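PDB 4CJX: C-1-tetrahydrofolate synthase, cytoplasmic, putative from Trypanosoma brucei, which probably interconverts one-carbon forms of tetrahydrofolate, as an NADP-dependent methylenetetrahydrofolate dehydrogenase and a methenyltetrahydrofolate cyclohydrolase in a single homodimeric enzyme. Local coordinates for residues I182-R192 and L204-H215; L76-F86 and V301-L309. All coordinates share one frame; numbering follows the deposited sequence.

The two contacts sit on opposite sides of the chain's centre, their own centres about 29 Å apart, and share no helix or strand. Interaction 1 lies within the nucleotide-binding part, where adjacent parallel strands are zipped together by backbone hydrogen bonds; it is partly buried, and the second subunit reaches many of its residues. Interaction 2 is a buried helix pair joining a helix of the catalytic region to one of the NAD(P)-binding region. Its segments meet through aliphatic branches and an aromatic edge, without direct hydrogen bonds between them, and one lysine carries its polar end to the bound inhibitor. In sequence, both segments of interaction 1 fall between the two that meet in interaction 2.

Interaction 1 of 2, residues I182-R192 and L204-H215; sequences ICGKRVVVLGR and LANEDATVTVVH
Strands 186-190 and 210-214 run parallel in register, their axes 4.7 Å apart and inclined by 24°, with Val-187 beside Val-211 and Val-189 beside Val-213. Six backbone hydrogen bonds alternate from Lys-185 O to Gly-191 N; Thr-212 sits in their middle, its N donating to Val-187 O (2.8 Å) and its O accepting from Val-189 N (3.0 Å). Before the strands, Gly-184 N, in a type II turn, donates to Asp-208 O at 2.8 Å and 173°. Asp-208 itself, with positive phi, closes the Schellman motif that ends helix 197-206.

Val-187 spreads its branches over two partners: CG1 meets Leu-204 CD1 at 3.6 Å, the side chains crossing nearly at right angles, while CG2 presses on Ala-209 CB at a tight 3.4 Å. Val-189 CG2 touches the same leucine methyl. The other sheet face carries Arg-186, whose CD lies alongside Thr-210 CB at 3.9 Å. Bends at chi2 and chi3 fold its chain back, and a water in the guanidinium plane accepts from Arg-186 NE (3.0 Å) and donates to Thr-210 O.

This is a right-handed beta-alpha-beta crossover of the Rossmann-like NAD(P)-binding domain, and Arg-192, just past the first strand, belongs to the NADP(+) site. Helix 197-206 packs against Val-189, Val-211 and Val-213, helix 220-228 against Val-188 and Val-214. Strand 232-235 adjoins 186-190, whereas Thr-212 and Val-213 pair antiparallel with a strand of the second subunit, carrying the sheet across the dimer.

Interaction 2 of 2, residues L76-F86 and V301-L309; sequences LKRKAAAACGF and VSMLLKNTL. With 9L9 ((2S)-2-[[4-[[2,4-bis(azanyl)-6-oxidanylidene-1H-pyrimidin-5-yl]carbamoylamino]phenyl]carbonylamino]pentanedioic acid), chain G.
Part of the wall of the inhibitor pocket is built where helix 68-83 packs on the C-terminal helix 296-316, and Lys-77 and Val-301 join both the helix contact and the ligand site. Lys-77 rests its CD on Leu-304 CD2 at 3.8 Å, the two side chains crossing at about a right angle. From CG onward its chain is extended (chi2 166°, chi3 -175°), which carries NZ past the leucine to the ureido oxygen O8A of the inhibitor, a 2.6 Å hydrogen bond; Gln-121 is a second partner of the amine. Val-301 divides its branches, CG1 against Ala-80 CB (3.7 Å) and CG2 against the inhibitor's phenyl ring.

The segment axes cross at -52° with 9.8 Å between them, a helix-helix packing that joins the catalytic and NAD(P)-binding regions of the sequence. Small residues let Leu-305 settle against the first helix: its CD1 reaches Ala-80 CB at 3.6 Å and also touches Cys-84 SG, while CD2 lies against Ala-81.

Beyond the Schellman turn at Gly-85, Phe-86 swings its ring back over the second helix. Leu-305 O lies at the ring's edge and in its plane, 3.5 Å from Phe-86 CZ, and Thr-308 CG2 meets CE2 at 3.7 Å. Thr-308 OG1 donates to Leu-304 O (2.7 Å), reaching that carbonyl from the face opposite Thr-308 N, which, with a hydrogen bond between OG1 and Ser-117, helps hold the methyl toward the ring.

Interaction 1 of 2, residues I182-R192 and L204-H215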
loop_
_atom_site.group_PDB
_atom_site.type_symbol
_atom_site.label_atom_id
_atom_site.label_comp_id
_atom_site.label_asym_id
_atom_site.label_seq_id
_atom_site.Cartn_x
_atom_site.Cartn_y
_atom_site.Cartn_z
ATOM N N ILE B 182 -6.108 -17.263 -9.112
ATOM C CA ILE B 182 -5.350 -16.487 -8.130
ATOM C C ILE B 182 -5.912 -16.614 -6.697
ATOM O O ILE B 182 -5.148 -16.668 -5.735
ATOM C CB ILE B 182 -5.284 -15.002 -8.550
ATOM C CG1 ILE B 182 -4.438 -14.870 -9.821
ATOM C CG2 ILE B 182 -4.684 -14.141 -7.448
ATOM C CD1 ILE B 182 -4.426 -13.479 -10.407
ATOM N N CYS B 183 -7.235 -16.649 -6.574
ATOM C CA CYS B 183 -7.924 -16.741 -5.290
ATOM C C CYS B 183 -7.544 -17.994 -4.494
ATOM O O CYS B 183 -7.647 -19.108 -4.993
ATOM C CB CYS B 183 -9.438 -16.749 -5.537
ATOM S SG CYS B 183 -10.438 -16.883 -4.037
ATOM N N GLY B 184 -7.078 -17.813 -3.266
ATOM C CA GLY B 184 -6.679 -18.945 -2.437
ATOM C C GLY B 184 -5.252 -19.412 -2.677
ATOM O O GLY B 184 -4.777 -20.295 -1.984
ATOM N N LYS B 185 -4.557 -18.820 -3.648
ATOM C CA LYS B 185 -3.220 -19.272 -4.029
ATOM C C LYS B 185 -2.157 -18.526 -3.262
ATOM O O LYS B 185 -2.380 -17.400 -2.778
ATOM C CB LYS B 185 -2.990 -19.057 -5.523
ATOM C CG LYS B 185 -3.983 -19.780 -6.397
ATOM C CD LYS B 185 -4.008 -21.277 -6.088
ATOM C CE LYS B 185 -4.762 -22.022 -7.167
ATOM N NZ LYS B 185 -4.606 -23.486 -7.002
ATOM N N ARG B 186 -1.005 -19.158 -3.142
ATOM C CA ARG B 186 0.129 -18.516 -2.504
ATOM C C ARG B 186 0.958 -17.766 -3.554
ATOM O O ARG B 186 1.383 -18.350 -4.576
ATOM C CB ARG B 186 0.981 -19.550 -1.777
ATOM C CG ARG B 186 0.250 -20.299 -0.659
ATOM C CD ARG B 186 0.172 -19.462 0.615
ATOM N NE ARG B 186 1.492 -19.331 1.248
ATOM C CZ ARG B 186 2.068 -20.303 1.950
ATOM N NH1 ARG B 186 1.450 -21.462 2.117
ATOM N NH2 ARG B 186 3.264 -20.115 2.483
ATOM N N VAL B 187 1.179 -16.481 -3.294
ATOM C CA VAL B 187 1.876 -15.593 -4.209
ATOM C C VAL B 187 3.108 -15.035 -3.528
ATOM O O VAL B 187 3.026 -14.631 -2.377
ATOM C CB VAL B 187 1.009 -14.386 -4.633
ATOM C CG1 VAL B 187 1.841 -13.377 -5.402
ATOM C CG2 VAL B 187 -0.154 -14.827 -5.491
ATOM N N VAL B 188 4.247 -15.022 -4.239
ATOM C CA VAL B 188 5.407 -14.252 -3.794
ATOM C C VAL B 188 5.732 -13.161 -4.801
ATOM O O VAL B 188 5.789 -13.401 -6.016
ATOM C CB VAL B 188 6.692 -15.074 -3.514
ATOM C CG1 VAL B 188 7.163 -15.843 -4.722
ATOM C CG2 VAL B 188 7.822 -14.156 -3.078
ATOM N N VAL B 189 5.917 -11.963 -4.269
ATOM C CA VAL B 189 6.364 -10.818 -5.017
ATOM C C VAL B 189 7.764 -10.517 -4.469
ATOM O O VAL B 189 7.919 -10.311 -3.267
ATOM C CB VAL B 189 5.448 -9.598 -4.770
ATOM C CG1 VAL B 189 5.932 -8.390 -5.542
ATOM C CG2 VAL B 189 4.037 -9.904 -5.212
ATOM N N LEU B 190 8.768 -10.516 -5.344
ATOM C CA LEU B 190 10.118 -10.114 -4.980
ATOM C C LEU B 190 10.326 -8.658 -5.445
ATOM O O LEU B 190 10.154 -8.332 -6.649
ATOM C CB LEU B 190 11.148 -11.038 -5.621
ATOM C CG LEU B 190 11.013 -12.542 -5.291
ATOM C CD1 LEU B 190 10.125 -13.239 -6.310
ATOM C CD2 LEU B 190 12.371 -13.261 -5.157
ATOM N N GLY B 191 10.687 -7.796 -4.504
ATOM C CA GLY B 191 10.872 -6.371 -4.781
ATOM C C GLY B 191 9.639 -5.567 -4.432
ATOM O O GLY B 191 8.530 -6.083 -4.409
ATOM N N ARG B 192 9.838 -4.294 -4.134
ATOM C CA ARG B 192 8.756 -3.445 -3.674
ATOM C C ARG B 192 8.863 -2.054 -4.308
ATOM O O ARG B 192 8.622 -1.053 -3.648
ATOM C CB ARG B 192 8.795 -3.374 -2.143
ATOM C CG ARG B 192 7.520 -2.892 -1.495
ATOM C CD ARG B 192 7.428 -3.386 -0.066
ATOM N NE ARG B 192 6.347 -2.745 0.643
ATOM C CZ ARG B 192 6.434 -1.620 1.354
ATOM N NH1 ARG B 192 7.570 -0.956 1.473
ATOM N NH2 ARG B 192 5.343 -1.154 1.962
ATOM N N LEU B 204 -2.667 -8.255 -6.277
ATOM C CA LEU B 204 -2.756 -9.712 -6.055
ATOM C C LEU B 204 -3.592 -10.076 -4.813
ATOM O O LEU B 204 -4.468 -10.958 -4.883
ATOM C CB LEU B 204 -1.354 -10.317 -6.005
ATOM C CG LEU B 204 -0.684 -10.255 -7.386
ATOM C CD1 LEU B 204 0.810 -10.450 -7.286
ATOM C CD2 LEU B 204 -1.293 -11.299 -8.307
ATOM N N ALA B 205 -3.361 -9.386 -3.703
ATOM C CA ALA B 205 -4.175 -9.584 -2.502
ATOM C C ALA B 205 -5.666 -9.245 -2.729
ATOM O O ALA B 205 -6.534 -9.943 -2.205
ATOM C CB ALA B 205 -3.600 -8.776 -1.330
ATOM N N ASN B 206 -5.963 -8.192 -3.514
ATOM C CA ASN B 206 -7.359 -7.889 -3.892
ATOM C C ASN B 206 -8.047 -9.050 -4.601
ATOM O O ASN B 206 -9.245 -9.207 -4.471
ATOM C CB ASN B 206 -7.463 -6.654 -4.785
ATOM C CG ASN B 206 -7.077 -5.363 -4.068
ATOM O OD1 ASN B 206 -6.898 -5.331 -2.862
ATOM N ND2 ASN B 206 -6.972 -4.285 -4.825
ATOM N N GLU B 207 -7.299 -9.860 -5.340
ATOM C CA GLU B 207 -7.832 -11.089 -5.960
ATOM C C GLU B 207 -7.854 -12.284 -4.986
ATOM O O GLU B 207 -8.025 -13.423 -5.430
ATOM C CB GLU B 207 -7.000 -11.513 -7.188
ATOM C CG GLU B 207 -6.845 -10.479 -8.274
ATOM C CD GLU B 207 -8.138 -10.141 -8.981
ATOM O OE1 GLU B 207 -9.015 -11.022 -9.112
ATOM O OE2 GLU B 207 -8.297 -8.975 -9.400
ATOM N N ASP B 208 -7.670 -12.033 -3.687
ATOM C CA ASP B 208 -7.651 -13.071 -2.659
ATOM C C ASP B 208 -6.500 -14.077 -2.734
ATOM O O ASP B 208 -6.631 -15.205 -2.307
ATOM C CB ASP B 208 -9.001 -13.802 -2.613
ATOM C CG ASP B 208 -10.080 -12.962 -2.002
ATOM O OD1 ASP B 208 -9.774 -11.871 -1.485
ATOM O OD2 ASP B 208 -11.236 -13.399 -2.018
ATOM N N ALA B 209 -5.362 -13.669 -3.253
ATOM C CA ALA B 209 -4.145 -14.447 -3.043
ATOM C C ALA B 209 -3.640 -14.153 -1.631
ATOM O O ALA B 209 -3.953 -13.096 -1.068
ATOM C CB ALA B 209 -3.094 -14.070 -4.057
ATOM N N THR B 210 -2.863 -15.095 -1.094
ATOM C CA THR B 210 -2.051 -14.911 0.111
ATOM C C THR B 210 -0.640 -14.504 -0.304
ATOM O O THR B 210 0.162 -15.337 -0.753
ATOM C CB THR B 210 -1.998 -16.204 0.924
ATOM O OG1 THR B 210 -3.332 -16.557 1.268
ATOM C CG2 THR B 210 -1.179 -16.055 2.232
ATOM N N VAL B 211 -0.341 -13.221 -0.151
ATOM C CA VAL B 211 0.854 -12.618 -0.725
ATOM C C VAL B 211 1.996 -12.534 0.284
ATOM O O VAL B 211 1.832 -12.069 1.418
ATOM C CB VAL B 211 0.536 -11.189 -1.247
ATOM C CG1 VAL B 211 1.781 -10.502 -1.775
ATOM C CG2 VAL B 211 -0.556 -11.243 -2.310
ATOM N N THR B 212 3.160 -12.960 -0.129
ATOM C CA THR B 212 4.348 -12.747 0.657
ATOM C C THR B 212 5.243 -11.836 -0.164
ATOM O O THR B 212 5.417 -12.073 -1.341
ATOM C CB THR B 212 5.104 -14.066 0.887
ATOM O OG1 THR B 212 4.257 -14.980 1.569
ATOM C CG2 THR B 212 6.314 -13.817 1.681
ATOM N N VAL B 213 5.818 -10.834 0.476
ATOM C CA VAL B 213 6.760 -9.931 -0.141
ATOM C C VAL B 213 8.151 -10.159 0.423
ATOM O O VAL B 213 8.345 -10.252 1.641
ATOM C CB VAL B 213 6.401 -8.465 0.143
ATOM C CG1 VAL B 213 7.490 -7.550 -0.403
ATOM C CG2 VAL B 213 5.051 -8.138 -0.483
ATOM N N VAL B 214 9.105 -10.194 -0.494
ATOM C CA VAL B 214 10.489 -10.489 -0.225
ATOM C C VAL B 214 11.341 -9.461 -1.015
ATOM O O VAL B 214 10.815 -8.744 -1.883
ATOM C CB VAL B 214 10.687 -11.963 -0.657
ATOM C CG1 VAL B 214 11.894 -12.187 -1.512
ATOM C CG2 VAL B 214 10.604 -12.914 0.530
ATOM N N HIS B 215 12.631 -9.377 -0.690
ATOM C CA HIS B 215 13.566 -8.438 -1.349
ATOM C C HIS B 215 14.768 -9.142 -1.947
ATOM O O HIS B 215 15.087 -10.259 -1.532
ATOM C CB HIS B 215 14.055 -7.419 -0.336
ATOM C CG HIS B 215 12.968 -6.566 0.211
ATOM N ND1 HIS B 215 12.686 -5.312 -0.294
ATOM C CD2 HIS B 215 12.047 -6.801 1.176
ATOM C CE1 HIS B 215 11.662 -4.795 0.367
ATOM N NE2 HIS B 215 11.246 -5.684 1.249
HETATM O O HOH W 1 2.391 -16.522 0.512
#

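Interaction 2 of 2, residues L76-F86 and V301-L309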
loop_
_atom_site.group_PDB
_atom_site.type_symbol
_atom_site.label_atom_id
_atom_site.label_comp_id
_atom_site.label_asym_id
_atom_site.label_seq_id
_atom_site.Cartn_x
_atom_site.Cartn_y
_atom_site.Cartn_z
ATOM N N LEU B 76 10.436 3.539 -27.210
ATOM C CA LEU B 76 9.427 2.532 -27.506
ATOM C C LEU B 76 8.012 3.046 -27.190
ATOM O O LEU B 76 7.058 2.760 -27.910
ATOM C CB LEU B 76 9.722 1.225 -26.765
ATOM C CG LEU B 76 10.957 0.423 -27.206
ATOM C CD1 LEU B 76 11.233 -0.679 -26.170
ATOM C CD2 LEU B 76 10.822 -0.174 -28.605
ATOM N N LYS B 77 7.890 3.791 -26.099
ATOM C CA LYS B 77 6.609 4.396 -25.710
ATOM C C LYS B 77 6.122 5.354 -26.799
ATOM O O LYS B 77 4.975 5.278 -27.236
ATOM C CB LYS B 77 6.724 5.095 -24.338
ATOM C CG LYS B 77 6.886 4.111 -23.163
ATOM C CD LYS B 77 7.343 4.740 -21.845
ATOM C CE LYS B 77 7.583 3.661 -20.777
ATOM N NZ LYS B 77 7.912 4.209 -19.434
ATOM N N ARG B 78 7.006 6.220 -27.267
ATOM C CA ARG B 78 6.645 7.204 -28.295
ATOM C C ARG B 78 6.214 6.530 -29.586
ATOM O O ARG B 78 5.202 6.896 -30.202
ATOM C CB ARG B 78 7.818 8.144 -28.541
ATOM C CG ARG B 78 8.090 9.041 -27.339
ATOM C CD ARG B 78 9.514 9.558 -27.311
ATOM N NE ARG B 78 9.708 10.468 -26.189
ATOM C CZ ARG B 78 10.775 11.249 -26.003
ATOM N NH1 ARG B 78 11.808 11.240 -26.848
ATOM N NH2 ARG B 78 10.798 12.064 -24.956
ATOM N N LYS B 79 6.988 5.522 -29.976
ATOM C CA LYS B 79 6.731 4.752 -31.179
ATOM C C LYS B 79 5.380 4.047 -31.104
ATOM O O LYS B 79 4.588 4.093 -32.045
ATOM C CB LYS B 79 7.846 3.726 -31.381
ATOM C CG LYS B 79 8.383 3.672 -32.784
ATOM C CD LYS B 79 9.050 2.332 -33.108
ATOM C CE LYS B 79 7.996 1.247 -33.249
ATOM N NZ LYS B 79 8.540 -0.032 -33.780
ATOM N N ALA B 80 5.126 3.366 -29.999
ATOM C CA ALA B 80 3.824 2.708 -29.801
ATOM C C ALA B 80 2.667 3.723 -29.876
ATOM O O ALA B 80 1.682 3.518 -30.583
ATOM C CB ALA B 80 3.797 2.008 -28.466
ATOM N N ALA B 81 2.820 4.824 -29.146
ATOM C CA ALA B 81 1.832 5.894 -29.097
ATOM C C ALA B 81 1.544 6.444 -30.495
ATOM O O ALA B 81 0.386 6.570 -30.913
ATOM C CB ALA B 81 2.338 6.995 -28.176
ATOM N N ALA B 82 2.605 6.738 -31.232
ATOM C CA ALA B 82 2.446 7.205 -32.589
ATOM C C ALA B 82 1.700 6.182 -33.440
ATOM O O ALA B 82 0.815 6.549 -34.205
ATOM C CB ALA B 82 3.789 7.559 -33.203
ATOM N N ALA B 83 2.026 4.905 -33.292
ATOM C CA ALA B 83 1.369 3.850 -34.078
ATOM C C ALA B 83 -0.124 3.694 -33.760
ATOM O O ALA B 83 -0.910 3.337 -34.659
ATOM C CB ALA B 83 2.087 2.523 -33.902
ATOM N N CYS B 84 -0.524 3.972 -32.519
ATOM C CA CYS B 84 -1.934 3.854 -32.140
ATOM C C CYS B 84 -2.793 5.121 -32.425
ATOM O O CYS B 84 -3.994 5.155 -32.131
ATOM C CB CYS B 84 -2.048 3.400 -30.681
ATOM S SG CYS B 84 -1.326 1.740 -30.416
ATOM N N GLY B 85 -2.185 6.145 -33.017
ATOM C CA GLY B 85 -2.914 7.371 -33.350
ATOM C C GLY B 85 -2.891 8.445 -32.283
ATOM O O GLY B 85 -3.657 9.420 -32.356
ATOM N N PHE B 86 -2.011 8.287 -31.299
ATOM C CA PHE B 86 -1.852 9.273 -30.241
ATOM C C PHE B 86 -0.969 10.401 -30.748
ATOM O O PHE B 86 -0.211 10.218 -31.700
ATOM C CB PHE B 86 -1.144 8.662 -29.027
ATOM C CG PHE B 86 -1.962 7.664 -28.254
ATOM C CD1 PHE B 86 -2.901 6.843 -28.867
ATOM C CD2 PHE B 86 -1.753 7.525 -26.901
ATOM C CE1 PHE B 86 -3.630 5.934 -28.132
ATOM C CE2 PHE B 86 -2.471 6.607 -26.161
ATOM C CZ PHE B 86 -3.420 5.821 -26.780
ATOM N N VAL B 301 4.443 -1.066 -21.831
ATOM C CA VAL B 301 4.206 0.032 -22.772
ATOM C C VAL B 301 2.736 0.102 -23.182
ATOM O O VAL B 301 2.160 1.198 -23.253
ATOM C CB VAL B 301 5.077 -0.090 -24.046
ATOM C CG1 VAL B 301 4.723 0.987 -25.064
ATOM C CG2 VAL B 301 6.559 -0.034 -23.705
ATOM N N SER B 302 2.134 -1.060 -23.453
ATOM C CA SER B 302 0.732 -1.133 -23.862
ATOM C C SER B 302 -0.220 -0.640 -22.772
ATOM O O SER B 302 -1.248 -0.031 -23.067
ATOM C CB SER B 302 0.354 -2.573 -24.247
ATOM O OG SER B 302 1.128 -2.985 -25.362
ATOM N N MET B 303 0.111 -0.920 -21.525
ATOM C CA MET B 303 -0.721 -0.453 -20.411
ATOM C C MET B 303 -0.670 1.069 -20.220
ATOM O O MET B 303 -1.644 1.660 -19.753
ATOM C CB MET B 303 -0.338 -1.158 -19.107
ATOM C CG MET B 303 -0.583 -2.668 -19.094
ATOM S SD MET B 303 -2.252 -3.145 -19.584
ATOM C CE MET B 303 -2.031 -3.509 -21.308
ATOM N N LEU B 304 0.456 1.688 -20.553
ATOM C CA LEU B 304 0.578 3.140 -20.490
ATOM C C LEU B 304 -0.373 3.755 -21.509
ATOM O O LEU B 304 -1.019 4.745 -21.226
ATOM C CB LEU B 304 2.013 3.601 -20.765
ATOM C CG LEU B 304 2.214 5.075 -21.141
ATOM C CD1 LEU B 304 1.816 5.989 -19.990
ATOM C CD2 LEU B 304 3.649 5.351 -21.557
ATOM N N LEU B 305 -0.439 3.147 -22.694
ATOM C CA LEU B 305 -1.329 3.603 -23.762
ATOM C C LEU B 305 -2.804 3.402 -23.360
ATOM O O LEU B 305 -3.662 4.234 -23.656
ATOM C CB LEU B 305 -1.016 2.870 -25.068
ATOM C CG LEU B 305 0.412 3.012 -25.614
ATOM C CD1 LEU B 305 0.478 2.445 -27.020
ATOM C CD2 LEU B 305 0.895 4.450 -25.623
ATOM N N LYS B 306 -3.080 2.287 -22.677
ATOM C CA LYS B 306 -4.418 2.018 -22.160
ATOM C C LYS B 306 -4.845 3.086 -21.118
ATOM O O LYS B 306 -5.898 3.711 -21.268
ATOM C CB LYS B 306 -4.497 0.584 -21.612
ATOM C CG LYS B 306 -5.919 0.120 -21.338
ATOM C CD LYS B 306 -5.977 -1.366 -21.043
ATOM C CE LYS B 306 -7.411 -1.856 -20.850
ATOM N NZ LYS B 306 -7.441 -3.075 -19.969
ATOM N N ASN B 307 -4.014 3.317 -20.104
ATOM C CA ASN B 307 -4.273 4.353 -19.110
ATOM C C ASN B 307 -4.560 5.696 -19.789
ATOM O O ASN B 307 -5.504 6.398 -19.441
ATOM C CB ASN B 307 -3.087 4.545 -18.160
ATOM C CG ASN B 307 -2.910 3.409 -17.177
ATOM O OD1 ASN B 307 -3.628 2.417 -17.220
ATOM N ND2 ASN B 307 -1.930 3.544 -16.294
ATOM N N THR B 308 -3.732 6.019 -20.778
ATOM C CA THR B 308 -3.822 7.285 -21.483
ATOM C C THR B 308 -5.136 7.423 -22.263
ATOM O O THR B 308 -5.783 8.479 -22.225
ATOM C CB THR B 308 -2.599 7.443 -22.415
ATOM O OG1 THR B 308 -1.382 7.387 -21.632
ATOM C CG2 THR B 308 -2.685 8.731 -23.194
ATOM N N LEU B 309 -5.550 6.353 -22.937
ATOM C CA LEU B 309 -6.841 6.341 -23.626
ATOM C C LEU B 309 -7.996 6.448 -22.631
ATOM O O LEU B 309 -8.955 7.161 -22.892
ATOM C CB LEU B 309 -6.993 5.091 -24.495
ATOM C CG LEU B 309 -8.234 4.982 -25.383
ATOM C CD1 LEU B 309 -8.310 6.091 -26.424
ATOM C CD2 LEU B 309 -8.236 3.623 -26.064
HETATM N N2A 9L9 G . 7.909 6.846 -15.147
HETATM N N1 9L9 G . 9.509 5.037 -15.292
HETATM C C2 9L9 G . 8.233 5.451 -15.472
HETATM N N3 9L9 G . 7.225 4.606 -15.934
HETATM C C4 9L9 G . 7.688 3.309 -16.196
HETATM O O4A 9L9 G . 6.793 2.578 -16.591
HETATM N N5A 9L9 G . 9.409 1.604 -16.449
HETATM C C5 9L9 G . 8.998 2.849 -16.007
HETATM C C6 9L9 G . 9.893 3.772 -15.566
HETATM N N7 9L9 G . 11.286 3.387 -15.342
HETATM O O8A 9L9 G . 9.028 1.978 -18.667
HETATM N N9 9L9 G . 9.925 0.025 -17.999
HETATM C C1B 9L9 G . 10.019 -0.610 -19.206
HETATM C C2B 9L9 G . 10.768 -1.803 -19.248
HETATM C C3B 9L9 G . 10.944 -2.521 -20.433
HETATM C C4B 9L9 G . 10.378 -2.073 -21.629
HETATM C C5B 9L9 G . 9.584 -0.906 -21.579
HETATM C C6B 9L9 G . 9.415 -0.179 -20.394
HETATM C C7B 9L9 G . 10.517 -2.899 -22.895
HETATM O O7B 9L9 G . 9.621 -2.824 -23.701
HETATM C CAW 9L9 G . 9.447 1.275 -17.762
HETATM N N 9L9 G . 11.540 -3.760 -23.093
HETATM C CA 9L9 G . 11.672 -4.662 -24.231
HETATM C C 9L9 G . 11.317 -6.054 -23.765
HETATM O OXT 9L9 G . 11.431 -6.284 -22.552
HETATM C CB 9L9 G . 13.072 -4.782 -24.784
HETATM C CG 9L9 G . 13.883 -3.525 -24.547
HETATM C CD 9L9 G . 15.085 -3.558 -25.439
HETATM O OE1 9L9 G . 14.898 -3.665 -26.650
HETATM O OE2 9L9 G . 16.212 -3.482 -24.930
HETATM O O 9L9 G . 10.949 -6.940 -24.573
#